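Local coordinates for protein-tyrosine-phosphatase (Shewanella sp., PDB 2Z72), which probably removes phosphate from phosphotyrosine in proteins as a cold-active phosphatase, using a pair of zinc ions in a calcineurin-like phosphoesterase fold, at residues A[38-43]-A[52-57]; A[77-82]-A[109-114]; A[113-118]-A[143-148]. All blocks are in the same frame, centred on the assembly; numbering follows the deposited sequence.

In the fold
From the N terminus, contact 1 comes first: it closes the loop between strands 40-41 and 53-54, a two-stranded hairpin near the surface. The chain then runs into the sheet that carries strands 72-76, 108-111 and 142-145. Contact 2 closes a longer loop, in which helix 83-92 links strand 72-76 to strand 108-111, and contact 3 closes the next, with helix 122-138 between strands 108-111 and 142-145. The two follow in series and share Gly113 and Asp114, their centres about 5 Å apart, so that the ends of three adjacent parallel strands meet at the zinc pair. Contact 1 stays apart, its centre about 22 Å from that of contact 3, with helix 122-138 packed against it.

Contact 1: A[38-43]-A[52-57]; sequences KLQVNR and ETKLSS
Glu52 reaches across the loop end of a small antiparallel hairpin to Arg43 and has more surface buried here than any other residue of the pair. Its OE1 accepts the backbone N of Arg43 at 2.8 Å through the anti lone pair, in a nearly straight bond (167°), and also takes a water. The extended Glu52 chain lays its carboxylate against one face of the Arg43 guanidinium, the two planes only 15° apart. This is a stack and not a salt bridge: no N-H points at OE2, and Arg43 NH2 is instead bonded to the carbonyl of Leu50.

Leu39, at the other end, accepts Leu55 N with its O at 2.8 Å, and its CB meets Leu55 CB at 4.1 Å. Between these ends lies Val41, whose N donates to Thr53 O at 2.8 Å; the return bond from Thr53 N is weak. Placed anti to the carbonyl carbon, Val41 CG2 extends to Leu55 CD2 at 3.6 Å, the two side chains crossing at about a right angle. On the other face Gln40 and Lys54 meet, though both are modelled in two conformers.

The face carrying Val41 and Thr53 turns inward: Val41 packs on Trp25 of strand 22-27, while Thr53 and Leu55 lean on Tyr130, whose OH also hydrogen-bonds Ser56 N and so joins the hairpin to helix 122-138.

Contact 2: A[77-82]-A[109-114]; sequences SDVHGQ and MVMTGD. With ZN (zinc ion), chain B; ZN (zinc ion), chain C.
Asp78, His80 and Asp114 converge on one zinc ion, which Asp78 OD1 and His80 NE2 each bind at 2.0 Å. Asp114 OD1 joins them at 2.2 Å and bridges to the second zinc at 2.3 Å; a water also links the two metals. This dinuclear centre is the hallmark of calcineurin-like phosphoesterases, and Asn149, His207 and His286 complete the second site. The side chains of Asp78 and Asp114 lie side by side, their carboxylate planes 83° apart. Their OD1 atoms come within 2.9 Å of each other, a closeness probably tolerated because both bind the same cation.

The backbone fixes these ligands in a second layer. Gly113 O receives Asp78 N at 3.0 Å, and Asp114 O receives His80 N at 2.9 Å while lying over the centre of one face of the His80 ring. The other ring nitrogen, ND1, is hydrogen-bonded to Phe116 O, which with the NE2-zinc bond fixes the ring's rotation. A chi1 of -161° turns Ser77 OG to lie between Thr112 OG1, from which it takes a hydrogen bond, and Asp78 OD2, to which it donates at 2.6 Å from above the carboxylate plane. Asp78 OD2 has a further donor in His286 N, and Asp114 OD2 is held by His150 N.

Beneath the polar layer, Val79 CG2 touches Met111 CE at 3.9 Å. These two side chains cross at about a right angle and also pack on Leu86 of helix 83-92. Val79 reaches Val125 and Met111 reaches Met129, both of helix 122-138. The metal-binding loops follow the C-terminal ends of parallel strands 72-76 and 108-111, and the apolar side chains here face helices 83-92 and 122-138.

Contact 3: A[113-118]-A[143-148]; sequences GDIFDR and VHLLMG. With ZN (zinc ion), chain B; ZN (zinc ion), chain C.
Gly113 and Gly148 press together backbone to backbone, their CA atoms 3.9 Å apart, and form the tight half of this contact. Gly113 CA also lies 3.1 Å from Leu146 O in a CA-H...O contact. No conventional hydrogen bond spans the two segments here. With no side chain on either glycine, the loops after strands 108-111 and 142-145 close up beside the zinc pair, and Asp114 OD2 lies 3.6 Å from Gly148 C.

The other half is looser and wholly apolar. Ile115 CD1 touches Leu145 CD1 at 3.7 Å and CD2 at 3.9 Å, methyl to methyl, the side chains crossing at about a right angle. Leu145 CG, anti to the backbone N (chi1 175°), is directed so that, with chi2 near 55°, both methyls face Ile115 CD1. All touching residues are buried; Ile115 is backed by Val125 and Leu126 of helix 122-138, and this looser part has no solvent side.

Glu151 supplies the polar link that the segments lack: its OE2 accepts the backbone N atoms of both Asp114 and Gly148, tying one loop to the other. Gly148 stands at the N-cap of helix 149-156 and directly precedes the zinc ligand Asn149. Close glycine packing and a shared carboxylate acceptor thus bring the bridging aspartate and the start of helix 149-156, with its ligand Asn149, together at the dinuclear site.

Contact 1: A[38-43]-A[52-57]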
ATOM      1  N   LYS A  38      -9.696  22.896  13.013  1.00 27.95           N
ATOM      2  CA  LYS A  38      -8.407  23.348  12.495  1.00 26.84           C
ATOM      3  C   LYS A  38      -7.619  22.178  11.961  1.00 22.82           C
ATOM      4  O   LYS A  38      -6.374  22.113  12.080  1.00 23.77           O
ATOM      5  CB  LYS A  38      -7.635  24.064  13.590  1.00 34.86           C
ATOM      6  CG  LYS A  38      -8.341  25.248  14.238  1.00 48.59           C
ATOM      7  CD  LYS A  38      -7.518  26.007  15.263  1.00 58.92           C
ATOM      8  CE  LYS A  38      -7.846  27.481  15.399  1.00 67.90           C
ATOM      9  NZ  LYS A  38      -6.905  28.301  16.234  1.00 76.30           N
ATOM     10  N   LEU A  39      -8.337  21.239  11.358  1.00 22.45           N
ATOM     11  CA  LEU A  39      -7.759  20.036  10.696  1.00 18.44           C
ATOM     12  C   LEU A  39      -7.061  19.072  11.632  1.00 16.05           C
ATOM     13  O   LEU A  39      -6.455  18.092  11.168  1.00 17.25           O
ATOM     14  CB  LEU A  39      -6.844  20.382   9.564  1.00 22.54           C
ATOM     15  CG  LEU A  39      -7.489  21.280   8.476  1.00 30.33           C
ATOM     16  CD1 LEU A  39      -6.411  21.445   7.421  1.00 33.89           C
ATOM     17  CD2 LEU A  39      -8.770  20.731   7.883  1.00 32.98           C
ATOM     18  N   GLN A  40      -7.189  19.208  12.946  1.00 16.78           N
ATOM     19  CA  GLN A  40      -6.465  18.363  13.892  1.00 17.82           C
ATOM     20  C   GLN A  40      -7.423  17.303  14.368  1.00 15.30           C
ATOM     21  O   GLN A  40      -8.445  17.510  15.053  1.00 18.88           O
ATOM     22  CB  GLN A  40      -6.065  19.180  15.108  0.57 18.57           C
ATOM     23  CG  GLN A  40      -4.980  20.187  14.922  0.57 20.34           C
ATOM     24  CD  GLN A  40      -3.579  19.722  14.617  0.57 19.00           C
ATOM     25  OE1 GLN A  40      -3.242  18.537  14.705  0.57 20.52           O
ATOM     26  NE2 GLN A  40      -2.702  20.643  14.251  0.57 21.23           N
ATOM     27  N   VAL A  41      -7.101  16.086  14.031  1.00 15.60           N
ATOM     28  CA  VAL A  41      -7.915  14.964  14.471  1.00 14.67           C
ATOM     29  C   VAL A  41      -7.374  14.485  15.815  1.00 15.97           C
ATOM     30  O   VAL A  41      -6.407  13.735  15.823  1.00 17.85           O
ATOM     31  CB  VAL A  41      -7.894  13.845  13.433  1.00 14.18           C
ATOM     32  CG1 VAL A  41      -8.786  12.736  13.851  1.00 14.84           C
ATOM     33  CG2 VAL A  41      -8.251  14.370  12.031  1.00 14.15           C
ATOM     34  N   ASN A  42      -8.034  14.977  16.856  1.00 16.47           N
ATOM     35  CA  ASN A  42      -7.654  14.751  18.234  1.00 19.02           C
ATOM     36  C   ASN A  42      -8.563  13.728  18.884  1.00 16.13           C
ATOM     37  O   ASN A  42      -9.787  13.801  18.766  1.00 15.76           O
ATOM     38  CB  ASN A  42      -7.731  16.040  19.061  1.00 27.77           C
ATOM     39  CG  ASN A  42      -6.603  16.978  18.662  1.00 36.58           C
ATOM     40  OD1 ASN A  42      -5.562  16.555  18.149  1.00 39.79           O
ATOM     41  ND2 ASN A  42      -6.879  18.241  18.923  1.00 39.97           N
ATOM     42  N   ARG A  43      -7.935  12.798  19.605  1.00 16.58           N
ATOM     43  CA  ARG A  43      -8.693  11.710  20.226  1.00 15.37           C
ATOM     44  C   ARG A  43      -9.371  12.239  21.444  1.00 15.75           C
ATOM     45  O   ARG A  43      -8.846  13.022  22.230  1.00 20.00           O
ATOM     46  CB  ARG A  43      -7.640  10.640  20.567  1.00 22.06           C
ATOM     47  CG  ARG A  43      -7.998   9.536  21.401  1.00 32.68           C
ATOM     48  CD  ARG A  43      -6.874   8.967  22.248  1.00 31.55           C
ATOM     49  NE  ARG A  43      -5.607   8.937  21.706  1.00 34.09           N
ATOM     50  CZ  ARG A  43      -4.390   9.345  21.922  1.00 34.71           C
ATOM     51  NH1 ARG A  43      -3.996  10.064  22.954  1.00 40.66           N
ATOM     52  NH2 ARG A  43      -3.440   9.024  21.049  1.00 28.73           N
ATOM     53  N   GLU A  52      -3.716  10.206  16.176  1.00 14.07           N
ATOM     54  CA  GLU A  52      -4.061  11.568  15.964  1.00 13.07           C
ATOM     55  C   GLU A  52      -3.237  12.027  14.768  1.00 15.07           C
ATOM     56  O   GLU A  52      -2.065  11.627  14.606  1.00 17.89           O
ATOM     57  CB  GLU A  52      -3.800  12.434  17.188  1.00 14.10           C
ATOM     58  CG  GLU A  52      -4.499  11.856  18.419  1.00 16.07           C
ATOM     59  CD  GLU A  52      -4.203  12.737  19.632  1.00 17.24           C
ATOM     60  OE1 GLU A  52      -5.224  13.225  20.199  1.00 19.63           O
ATOM     61  OE2 GLU A  52      -3.031  12.928  20.004  1.00 21.59           O
ATOM     62  N   THR A  53      -3.875  12.735  13.894  1.00 16.09           N
ATOM     63  CA  THR A  53      -3.339  13.144  12.608  1.00 15.24           C
ATOM     64  C   THR A  53      -3.830  14.542  12.263  1.00 16.66           C
ATOM     65  O   THR A  53      -4.989  14.898  12.581  1.00 17.50           O
ATOM     66  CB  THR A  53      -3.790  12.255  11.445  1.00 20.21           C
ATOM     67  OG1 THR A  53      -3.602  10.898  11.875  1.00 18.70           O
ATOM     68  CG2 THR A  53      -2.929  12.352  10.187  1.00 25.84           C
ATOM     69  N   LYS A  54      -2.935  15.274  11.646  1.00 14.97           N
ATOM     70  CA  LYS A  54      -3.363  16.512  11.035  1.00 15.07           C
ATOM     71  C   LYS A  54      -3.803  16.167   9.618  1.00 13.75           C
ATOM     72  O   LYS A  54      -3.048  15.547   8.874  1.00 16.26           O
ATOM     73  CB  LYS A  54      -2.287  17.599  11.008  0.58 21.86           C
ATOM     74  CG  LYS A  54      -2.691  18.820  10.209  0.58 29.38           C
ATOM     75  CD  LYS A  54      -2.595  20.103  11.003  0.58 33.37           C
ATOM     76  CE  LYS A  54      -2.745  21.327  10.115  0.58 40.18           C
ATOM     77  NZ  LYS A  54      -1.549  22.195   9.983  0.58 47.20           N
ATOM     78  N   LEU A  55      -5.021  16.577   9.289  1.00 12.86           N
ATOM     79  CA  LEU A  55      -5.474  16.389   7.920  1.00 11.91           C
ATOM     80  C   LEU A  55      -4.664  17.242   6.937  1.00 12.53           C
ATOM     81  O   LEU A  55      -4.275  18.352   7.242  1.00 14.80           O
ATOM     82  CB  LEU A  55      -6.970  16.717   7.794  1.00 13.43           C
ATOM     83  CG  LEU A  55      -7.871  15.847   8.657  1.00 14.16           C
ATOM     84  CD1 LEU A  55      -9.324  16.195   8.322  1.00 21.15           C
ATOM     85  CD2 LEU A  55      -7.645  14.356   8.475  1.00 17.13           C
ATOM     86  N   SER A  56      -4.403  16.631   5.799  0.53 10.79           N
ATOM     87  CA  SER A  56      -3.520  17.198   4.787  0.53 11.24           C
ATOM     88  C   SER A  56      -4.303  17.928   3.732  0.53 10.20           C
ATOM     89  O   SER A  56      -5.299  17.393   3.268  0.53 11.95           O
ATOM     90  CB  SER A  56      -2.849  15.977   4.138  0.53 12.28           C
ATOM     91  OG  SER A  56      -1.662  16.316   3.482  0.53 19.05           O
ATOM     92  N   SER A  57      -3.833  19.061   3.274  0.57 10.84           N
ATOM     93  CA  SER A  57      -4.371  19.775   2.138  0.57 15.46           C
ATOM     94  C   SER A  57      -3.678  19.393   0.840  0.57 13.08           C
ATOM     95  O   SER A  57      -3.985  19.991  -0.189  0.57 17.73           O
ATOM     96  CB  SER A  57      -4.260  21.297   2.417  0.57 17.68           C
ATOM     97  OG  SER A  57      -2.890  21.696   2.483  0.57 30.53           O
TER
HETATM   98  O   HOH W   1      -5.685  14.402  22.514  1.00 47.02           O

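Contact 2: A[77-82]-A[109-114]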
ATOM      1  N   SER A  77       5.699  -4.292   1.415  1.00  9.35           N
ATOM      2  CA  SER A  77       4.344  -4.621   0.976  1.00  9.22           C
ATOM      3  C   SER A  77       3.640  -5.521   1.962  1.00  8.87           C
ATOM      4  O   SER A  77       4.232  -6.124   2.837  1.00  9.38           O
ATOM      5  CB  SER A  77       4.472  -5.418  -0.321  1.00  9.68           C
ATOM      6  OG  SER A  77       3.260  -5.427  -1.052  1.00 10.33           O
ATOM      7  N   ASP A  78       2.328  -5.614   1.803  1.00  8.69           N
ATOM      8  CA  ASP A  78       1.489  -6.628   2.450  1.00  8.53           C
ATOM      9  C   ASP A  78       1.607  -6.577   3.969  1.00  7.67           C
ATOM     10  O   ASP A  78       1.739  -7.574   4.669  1.00  9.68           O
ATOM     11  CB  ASP A  78       1.822  -8.026   1.908  1.00  8.89           C
ATOM     12  CG  ASP A  78       1.427  -8.163   0.443  1.00  8.59           C
ATOM     13  OD1 ASP A  78       0.304  -8.595   0.122  1.00  8.98           O
ATOM     14  OD2 ASP A  78       2.262  -7.761  -0.416  1.00  9.50           O
ATOM     15  N   VAL A  79       1.491  -5.349   4.506  1.00  8.40           N
ATOM     16  CA  VAL A  79       1.489  -5.201   5.959  1.00  8.49           C
ATOM     17  C   VAL A  79       0.270  -5.883   6.603  1.00  7.92           C
ATOM     18  O   VAL A  79       0.389  -6.370   7.716  1.00  9.11           O
ATOM     19  CB  VAL A  79       1.595  -3.698   6.286  1.00  8.34           C
ATOM     20  CG1 VAL A  79       1.353  -3.410   7.748  1.00  9.70           C
ATOM     21  CG2 VAL A  79       2.932  -3.128   5.835  1.00  9.15           C
ATOM     22  N   HIS A  80      -0.877  -5.874   5.927  1.00  8.26           N
ATOM     23  CA  HIS A  80      -2.044  -6.639   6.408  1.00  8.26           C
ATOM     24  C   HIS A  80      -2.338  -6.355   7.860  1.00  8.25           C
ATOM     25  O   HIS A  80      -2.429  -7.231   8.723  1.00  9.35           O
ATOM     26  CB  HIS A  80      -1.851  -8.143   6.128  1.00  9.06           C
ATOM     27  CG  HIS A  80      -2.109  -8.443   4.679  1.00  8.74           C
ATOM     28  ND1 HIS A  80      -3.292  -8.169   4.067  1.00  9.37           N
ATOM     29  CD2 HIS A  80      -1.346  -9.045   3.727  1.00  9.31           C
ATOM     30  CE1 HIS A  80      -3.235  -8.542   2.800  1.00  8.90           C
ATOM     31  NE2 HIS A  80      -2.041  -9.101   2.532  1.00  8.96           N
ATOM     32  N   GLY A  81      -2.403  -5.065   8.214  1.00  7.89           N
ATOM     33  CA  GLY A  81      -2.817  -4.643   9.519  1.00  7.86           C
ATOM     34  C   GLY A  81      -1.831  -4.889  10.644  1.00  8.69           C
ATOM     35  O   GLY A  81      -2.269  -4.845  11.823  1.00  9.66           O
ATOM     36  N   GLN A  82      -0.581  -5.132  10.368  1.00  8.74           N
ATOM     37  CA  GLN A  82       0.447  -5.379  11.395  1.00  8.99           C
ATOM     38  C   GLN A  82       1.292  -4.117  11.598  1.00  8.82           C
ATOM     39  O   GLN A  82       2.402  -3.980  11.098  1.00  9.77           O
ATOM     40  CB  GLN A  82       1.277  -6.582  11.022  1.00  9.65           C
ATOM     41  CG  GLN A  82       0.474  -7.847  10.957  1.00 10.22           C
ATOM     42  CD  GLN A  82      -0.055  -8.348  12.280  1.00 11.00           C
ATOM     43  OE1 GLN A  82      -1.060  -9.133  12.278  1.00 14.24           O
ATOM     44  NE2 GLN A  82       0.531  -8.019  13.382  1.00 10.35           N
ATOM     45  N   MET A 109       9.543   5.933  -0.916  1.00  8.58           N
ATOM     46  CA  MET A 109       9.076   4.664  -0.446  1.00  8.30           C
ATOM     47  C   MET A 109       7.987   4.153  -1.376  1.00  8.11           C
ATOM     48  O   MET A 109       7.089   4.930  -1.710  1.00  9.28           O
ATOM     49  CB  MET A 109       8.461   4.814   0.979  1.00  8.50           C
ATOM     50  CG  MET A 109       7.767   3.567   1.447  1.00  9.36           C
ATOM     51  SD  MET A 109       7.051   3.712   3.105  1.00 10.63           S
ATOM     52  CE  MET A 109       8.474   3.681   4.101  1.00 11.27           C
ATOM     53  N   VAL A 110       8.027   2.891  -1.762  1.00  8.36           N
ATOM     54  CA  VAL A 110       6.948   2.276  -2.508  1.00  7.80           C
ATOM     55  C   VAL A 110       6.378   1.173  -1.605  1.00  8.14           C
ATOM     56  O   VAL A 110       7.064   0.197  -1.319  1.00  9.85           O
ATOM     57  CB  VAL A 110       7.365   1.675  -3.846  1.00  8.15           C
ATOM     58  CG1 VAL A 110       6.141   1.243  -4.610  1.00  9.32           C
ATOM     59  CG2 VAL A 110       8.178   2.692  -4.670  1.00  9.34           C
ATOM     60  N   MET A 111       5.156   1.366  -1.163  1.00  7.90           N
ATOM     61  CA  MET A 111       4.444   0.298  -0.441  1.00  7.74           C
ATOM     62  C   MET A 111       3.455  -0.301  -1.418  1.00  7.69           C
ATOM     63  O   MET A 111       2.463   0.325  -1.776  1.00  7.98           O
ATOM     64  CB  MET A 111       3.739   0.878   0.807  1.00  8.35           C
ATOM     65  CG  MET A 111       2.917  -0.217   1.510  1.00  8.52           C
ATOM     66  SD  MET A 111       2.342   0.253   3.155  1.00  9.23           S
ATOM     67  CE  MET A 111       3.861   0.205   4.085  1.00  9.63           C
ATOM     68  N   THR A 112       3.765  -1.492  -1.904  1.00  8.48           N
ATOM     69  CA  THR A 112       3.041  -2.078  -3.040  1.00  8.56           C
ATOM     70  C   THR A 112       1.755  -2.787  -2.639  1.00  8.21           C
ATOM     71  O   THR A 112       1.496  -3.903  -3.121  1.00 10.39           O
ATOM     72  CB  THR A 112       3.948  -3.017  -3.851  1.00  9.57           C
ATOM     73  OG1 THR A 112       4.478  -4.025  -3.033  1.00  9.87           O
ATOM     74  CG2 THR A 112       5.166  -2.253  -4.424  1.00 10.23           C
ATOM     75  N   GLY A 113       0.931  -2.139  -1.806  1.00  7.85           N
ATOM     76  CA  GLY A 113      -0.417  -2.633  -1.531  1.00  8.84           C
ATOM     77  C   GLY A 113      -0.576  -3.494  -0.288  1.00  7.84           C
ATOM     78  O   GLY A 113       0.362  -3.868   0.404  1.00  8.27           O
ATOM     79  N   ASP A 114      -1.842  -3.760  -0.012  1.00  8.02           N
ATOM     80  CA  ASP A 114      -2.299  -4.711   1.023  1.00  7.72           C
ATOM     81  C   ASP A 114      -1.955  -4.302   2.422  1.00  8.36           C
ATOM     82  O   ASP A 114      -1.458  -5.054   3.258  1.00  8.50           O
ATOM     83  CB  ASP A 114      -1.850  -6.144   0.716  1.00  8.33           C
ATOM     84  CG  ASP A 114      -2.747  -6.865  -0.259  1.00  8.27           C
ATOM     85  OD1 ASP A 114      -2.518  -8.160  -0.373  1.00  9.18           O
ATOM     86  OD2 ASP A 114      -3.597  -6.249  -0.906  1.00  8.88           O
TER
HETATM   87 ZN    ZN B 401      -1.309  -9.586   0.726  1.00  9.88          ZN
HETATM   88 ZN    ZN C 402      -2.386  -9.350  -2.321  1.00  9.44          ZN
HETATM   89  O   HOH W   2       1.170  -2.895   2.960  1.00  9.36           O
HETATM   90  O   HOH W   3      -0.075 -11.134   1.478  1.00 11.30           O
HETATM   91  O   HOH W   4      -1.912 -10.582  -0.870  1.00 11.73           O

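Contact 3: A[113-118]-A[143-148]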
ATOM      1  N   GLY A 113       0.931  -2.139  -1.806  1.00  7.85           N
ATOM      2  CA  GLY A 113      -0.417  -2.633  -1.531  1.00  8.84           C
ATOM      3  C   GLY A 113      -0.576  -3.494  -0.288  1.00  7.84           C
ATOM      4  O   GLY A 113       0.362  -3.868   0.404  1.00  8.27           O
ATOM      5  N   ASP A 114      -1.842  -3.760  -0.012  1.00  8.02           N
ATOM      6  CA  ASP A 114      -2.299  -4.711   1.023  1.00  7.72           C
ATOM      7  C   ASP A 114      -1.955  -4.302   2.422  1.00  8.36           C
ATOM      8  O   ASP A 114      -1.458  -5.054   3.258  1.00  8.50           O
ATOM      9  CB  ASP A 114      -1.850  -6.144   0.716  1.00  8.33           C
ATOM     10  CG  ASP A 114      -2.747  -6.865  -0.259  1.00  8.27           C
ATOM     11  OD1 ASP A 114      -2.518  -8.160  -0.373  1.00  9.18           O
ATOM     12  OD2 ASP A 114      -3.597  -6.249  -0.906  1.00  8.88           O
ATOM     13  N   ILE A 115      -2.346  -3.039   2.747  1.00  8.17           N
ATOM     14  CA  ILE A 115      -2.493  -2.599   4.124  1.00  8.02           C
ATOM     15  C   ILE A 115      -3.654  -3.298   4.803  1.00  7.81           C
ATOM     16  O   ILE A 115      -3.573  -3.745   5.942  1.00  8.77           O
ATOM     17  CB  ILE A 115      -2.687  -1.078   4.210  1.00  7.75           C
ATOM     18  CG1 ILE A 115      -1.393  -0.349   3.853  1.00  8.01           C
ATOM     19  CG2 ILE A 115      -3.214  -0.690   5.587  1.00  8.91           C
ATOM     20  CD1 ILE A 115      -1.503   1.147   3.741  1.00  8.76           C
ATOM     21  N   PHE A 116      -4.790  -3.366   4.103  1.00  8.52           N
ATOM     22  CA  PHE A 116      -6.007  -3.951   4.680  1.00  8.31           C
ATOM     23  C   PHE A 116      -5.899  -5.472   4.868  1.00  9.25           C
ATOM     24  O   PHE A 116      -5.167  -6.162   4.175  1.00  9.33           O
ATOM     25  CB  PHE A 116      -7.189  -3.691   3.792  1.00  8.30           C
ATOM     26  CG  PHE A 116      -7.700  -2.273   3.809  1.00  7.90           C
ATOM     27  CD1 PHE A 116      -7.286  -1.333   2.877  1.00  9.04           C
ATOM     28  CD2 PHE A 116      -8.609  -1.892   4.771  1.00  9.48           C
ATOM     29  CE1 PHE A 116      -7.783  -0.060   2.920  1.00 11.33           C
ATOM     30  CE2 PHE A 116      -9.088  -0.624   4.802  1.00  8.98           C
ATOM     31  CZ  PHE A 116      -8.706   0.294   3.881  1.00 10.09           C
ATOM     32  N   ASP A 117      -6.714  -5.916   5.815  1.00  9.25           N
ATOM     33  CA  ASP A 117      -7.184  -7.281   6.048  1.00  9.62           C
ATOM     34  C   ASP A 117      -6.171  -8.131   6.794  1.00  9.48           C
ATOM     35  O   ASP A 117      -4.978  -7.848   6.872  1.00  9.70           O
ATOM     36  CB  ASP A 117      -7.613  -7.920   4.717  1.00  9.98           C
ATOM     37  CG  ASP A 117      -8.882  -7.344   4.142  1.00  9.64           C
ATOM     38  OD1 ASP A 117      -9.192  -7.689   2.960  1.00 10.24           O
ATOM     39  OD2 ASP A 117      -9.584  -6.591   4.861  1.00 10.40           O
ATOM     40  N   ARG A 118      -6.738  -9.184   7.381  1.00  9.95           N
ATOM     41  CA  ARG A 118      -6.125 -10.182   8.240  1.00 10.07           C
ATOM     42  C   ARG A 118      -5.787  -9.627   9.608  1.00 10.42           C
ATOM     43  O   ARG A 118      -6.177 -10.194  10.638  1.00 12.39           O
ATOM     44  CB  ARG A 118      -4.925 -10.896   7.596  0.50 11.49           C
ATOM     45  CG  ARG A 118      -4.469 -12.016   8.524  0.50  8.92           C
ATOM     46  CD  ARG A 118      -3.314 -12.789   7.858  0.50 12.82           C
ATOM     47  NE  ARG A 118      -2.700 -13.679   8.854  0.50 18.34           N
ATOM     48  CZ  ARG A 118      -1.920 -14.709   8.568  0.50 22.00           C
ATOM     49  NH1 ARG A 118      -1.657 -14.995   7.296  0.50 25.64           N
ATOM     50  NH2 ARG A 118      -1.422 -15.439   9.573  0.50 28.72           N
ATOM     51  N   VAL A 143       6.065   9.115  -0.544  1.00  8.94           N
ATOM     52  CA  VAL A 143       5.529   7.787  -0.354  1.00  8.05           C
ATOM     53  C   VAL A 143       4.572   7.508  -1.500  1.00  7.82           C
ATOM     54  O   VAL A 143       3.650   8.283  -1.778  1.00  8.79           O
ATOM     55  CB  VAL A 143       4.722   7.712   0.977  1.00  8.47           C
ATOM     56  CG1 VAL A 143       3.956   6.410   1.079  1.00  9.96           C
ATOM     57  CG2 VAL A 143       5.636   7.935   2.164  1.00  9.61           C
ATOM     58  N   HIS A 144       4.803   6.395  -2.166  1.00  7.85           N
ATOM     59  CA  HIS A 144       3.931   5.830  -3.165  1.00  7.79           C
ATOM     60  C   HIS A 144       3.197   4.669  -2.509  1.00  8.13           C
ATOM     61  O   HIS A 144       3.732   3.582  -2.356  1.00  8.73           O
ATOM     62  CB  HIS A 144       4.707   5.284  -4.367  1.00  8.46           C
ATOM     63  CG  HIS A 144       5.597   6.293  -4.991  1.00  8.75           C
ATOM     64  ND1 HIS A 144       5.175   7.186  -5.976  1.00 10.91           N
ATOM     65  CD2 HIS A 144       6.918   6.534  -4.781  1.00  9.12           C
ATOM     66  CE1 HIS A 144       6.220   7.874  -6.294  1.00 11.84           C
ATOM     67  NE2 HIS A 144       7.313   7.550  -5.586  1.00  9.42           N
ATOM     68  N   LEU A 145       1.935   4.930  -2.095  1.00  7.57           N
ATOM     69  CA  LEU A 145       1.110   3.839  -1.603  1.00  7.94           C
ATOM     70  C   LEU A 145       0.338   3.309  -2.798  1.00  7.34           C
ATOM     71  O   LEU A 145      -0.482   4.045  -3.361  1.00  8.22           O
ATOM     72  CB  LEU A 145       0.119   4.309  -0.565  1.00  8.72           C
ATOM     73  CG  LEU A 145      -0.875   3.246  -0.080  1.00  9.06           C
ATOM     74  CD1 LEU A 145      -0.175   1.992   0.445  1.00 11.02           C
ATOM     75  CD2 LEU A 145      -1.786   3.839   0.958  1.00 11.29           C
ATOM     76  N   LEU A 146       0.621   2.083  -3.218  1.00  7.71           N
ATOM     77  CA  LEU A 146      -0.075   1.497  -4.335  1.00  7.74           C
ATOM     78  C   LEU A 146      -1.254   0.684  -3.832  1.00  7.65           C
ATOM     79  O   LEU A 146      -1.237   0.083  -2.738  1.00  8.66           O
ATOM     80  CB  LEU A 146       0.797   0.585  -5.202  1.00  8.89           C
ATOM     81  CG  LEU A 146       2.114   1.200  -5.637  1.00  8.71           C
ATOM     82  CD1 LEU A 146       2.857   0.226  -6.548  1.00  9.76           C
ATOM     83  CD2 LEU A 146       1.907   2.546  -6.330  1.00 10.45           C
ATOM     84  N   MET A 147      -2.305   0.626  -4.641  1.00  7.90           N
ATOM     85  CA  MET A 147      -3.454  -0.239  -4.354  1.00  7.25           C
ATOM     86  C   MET A 147      -3.154  -1.699  -4.594  1.00  7.53           C
ATOM     87  O   MET A 147      -2.676  -2.088  -5.657  1.00  9.15           O
ATOM     88  CB  MET A 147      -4.619   0.117  -5.254  0.57  7.52           C
ATOM     89  CG  MET A 147      -5.173   1.514  -5.097  0.57  7.06           C
ATOM     90  SD  MET A 147      -6.210   1.710  -3.601  0.57  8.64           S
ATOM     91  CE  MET A 147      -7.732   1.026  -4.142  0.57 10.78           C
ATOM     92  N   GLY A 148      -3.411  -2.521  -3.582  1.00  7.92           N
ATOM     93  CA  GLY A 148      -3.352  -3.954  -3.729  1.00  8.03           C
ATOM     94  C   GLY A 148      -4.678  -4.574  -3.893  1.00  7.46           C
ATOM     95  O   GLY A 148      -5.738  -3.898  -3.924  1.00  8.35           O
TER
HETATM   96 ZN    ZN B 401      -1.309  -9.586   0.726  1.00  9.88          ZN
HETATM   97 ZN    ZN C 402      -2.386  -9.350  -2.321  1.00  9.44          ZN
HETATM   98  O   HOH W   3      -0.075 -11.134   1.478  1.00 11.30           O
HETATM   99  O   HOH W   4      -1.912 -10.582  -0.870  1.00 11.73           O